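Local coordinates for nitrogenase iron-molybdenum cofactor biosynthesis protein NifB (Methanothermobacter thermautotrophicus, PDB 7JMA), which probably carries out the radical SAM-dependent carbide insertion that accompanies coupling of two [4Fe-4S] clusters into the [8Fe-9S-C] precursor of the nitrogenase iron-molybdenum cofactor, at residues V140-V145 with Q177-I181. Residues are numbered along the deposited sequence; the frame is centred on the assembly and turned at random.
Sequences VTVNAV and QLEGI
Val142 and Gln177 meet in a beta-alpha-beta crossover of the partial radical SAM barrel, where helix 166-186 lies on the path from strand 137-141 to the adjacent parallel strand 190-197 and packs against the first. The terminal amide of Gln177 lies under the valine: Val142 CG2 sits over the flat face of the group, 4.0 Å from Gln177 CD, and CG1 leans over the same face. Gln177 reaches this place with CG set between its own backbone N and carbonyl carbon (chi1 70°) and a fully extended chain beyond (chi2 -177°), which also brings the amide beside the carbonyl of Thr141, whose O is 3.9 Å from Gln177 CD. With an alanine in place of Gln177 the amide would be gone, and this is likely to open a gap under the Val142 methyls and leave the Thr141 carbonyl without its polar neighbour.

One helical turn on, Ile181 adds an apolar patch, its CD1 4.2 Å from Val142 CG2 and its CG1 4.3 Å from Val140 CG2. Farther along the loop, Val145 CG1 lies 4.3 Å from Leu178 CD1. Between Val140 and Val142, whose CB atoms point toward the helix, Thr141 turns its own away, about 7 Å by side chain from Cys42, a ligand of one [4Fe-4S] cluster that is absent here. Strand 190-197 and helix 206-216 close around the apolar patch through Val193, Ile209 and Val213, and the Val142 carbonyl O accepts a hydrogen bond from Ser195 OG.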
loop_
_atom_site.group_PDB
_atom_site.type_symbol
_atom_site.label_atom_id
_atom_site.label_comp_id
_atom_site.label_asym_id
_atom_site.label_seq_id
_atom_site.Cartn_x
_atom_site.Cartn_y
_atom_site.Cartn_z
ATOM N N VAL A 140 -0.579 -1.122 -2.850
ATOM C CA VAL A 140 -0.442 0.336 -2.858
ATOM C C VAL A 140 -1.773 0.929 -2.421
ATOM O O VAL A 140 -2.824 0.539 -2.935
ATOM C CB VAL A 140 -0.053 0.851 -4.257
ATOM C CG1 VAL A 140 0.152 2.378 -4.204
ATOM C CG2 VAL A 140 1.212 0.149 -4.779
ATOM N N THR A 141 -1.750 1.851 -1.453
ATOM C CA THR A 141 -2.986 2.440 -0.970
ATOM C C THR A 141 -3.251 3.707 -1.770
ATOM O O THR A 141 -2.479 4.673 -1.692
ATOM C CB THR A 141 -2.896 2.714 0.527
ATOM O OG1 THR A 141 -2.777 1.450 1.199
ATOM C CG2 THR A 141 -4.169 3.413 1.016
ATOM N N VAL A 142 -4.329 3.694 -2.547
ATOM C CA VAL A 142 -4.700 4.797 -3.423
ATOM C C VAL A 142 -6.109 5.203 -3.039
ATOM O O VAL A 142 -7.067 4.460 -3.291
ATOM C CB VAL A 142 -4.651 4.426 -4.912
ATOM C CG1 VAL A 142 -5.051 5.660 -5.727
ATOM C CG2 VAL A 142 -3.273 3.910 -5.340
ATOM N N ASN A 143 -6.247 6.384 -2.431
ATOM C CA ASN A 143 -7.539 6.817 -1.919
ATOM C C ASN A 143 -8.213 7.871 -2.778
ATOM O O ASN A 143 -9.391 8.155 -2.559
ATOM C CB ASN A 143 -7.370 7.339 -0.484
ATOM C CG ASN A 143 -6.916 6.246 0.459
ATOM O OD1 ASN A 143 -7.486 5.157 0.465
ATOM N ND2 ASN A 143 -5.873 6.515 1.242
ATOM N N ALA A 144 -7.501 8.445 -3.747
ATOM C CA ALA A 144 -8.100 9.380 -4.689
ATOM C C ALA A 144 -7.155 9.547 -5.868
ATOM O O ALA A 144 -5.947 9.327 -5.756
ATOM C CB ALA A 144 -8.392 10.744 -4.038
ATOM N N VAL A 145 -7.722 9.961 -6.996
ATOM C CA VAL A 145 -6.943 10.401 -8.144
ATOM C C VAL A 145 -7.313 11.805 -8.589
ATOM O O VAL A 145 -6.716 12.322 -9.538
ATOM C CB VAL A 145 -7.070 9.404 -9.314
ATOM C CG1 VAL A 145 -6.557 8.059 -8.846
ATOM C CG2 VAL A 145 -8.514 9.299 -9.789
ATOM N N GLN A 177 2.710 7.664 -6.682
ATOM C CA GLN A 177 2.155 6.337 -6.444
ATOM C C GLN A 177 1.604 5.744 -7.740
ATOM O O GLN A 177 1.750 4.539 -7.983
ATOM C CB GLN A 177 1.097 6.382 -5.328
ATOM C CG GLN A 177 -0.203 7.074 -5.666
ATOM C CD GLN A 177 -1.149 7.137 -4.473
ATOM O OE1 GLN A 177 -0.857 6.616 -3.375
ATOM N NE2 GLN A 177 -2.286 7.753 -4.677
ATOM N N LEU A 178 1.031 6.581 -8.617
ATOM C CA LEU A 178 0.497 6.056 -9.877
ATOM C C LEU A 178 1.614 5.671 -10.842
ATOM O O LEU A 178 1.517 4.647 -11.535
ATOM C CB LEU A 178 -0.437 7.080 -10.527
ATOM C CG LEU A 178 -1.711 7.349 -9.719
ATOM C CD1 LEU A 178 -2.529 8.451 -10.386
ATOM C CD2 LEU A 178 -2.541 6.064 -9.544
ATOM N N GLU A 179 2.660 6.498 -10.936
ATOM C CA GLU A 179 3.837 6.107 -11.703
ATOM C C GLU A 179 4.479 4.862 -11.112
ATOM O O GLU A 179 5.005 4.010 -11.848
ATOM C CB GLU A 179 4.844 7.257 -11.741
ATOM N N GLY A 180 4.451 4.751 -9.779
ATOM C CA GLY A 180 5.028 3.590 -9.125
ATOM C C GLY A 180 4.306 2.300 -9.474
ATOM O O GLY A 180 4.929 1.244 -9.598
ATOM N N ILE A 181 2.979 2.362 -9.586
ATOM C CA ILE A 181 2.211 1.200 -10.021
ATOM C C ILE A 181 2.721 0.733 -11.373
ATOM O O ILE A 181 2.939 -0.466 -11.600
ATOM C CB ILE A 181 0.706 1.535 -10.073
ATOM C CG1 ILE A 181 0.147 1.764 -8.663
ATOM C CG2 ILE A 181 -0.084 0.428 -10.770
ATOM C CD1 ILE A 181 -1.295 2.266 -8.692
#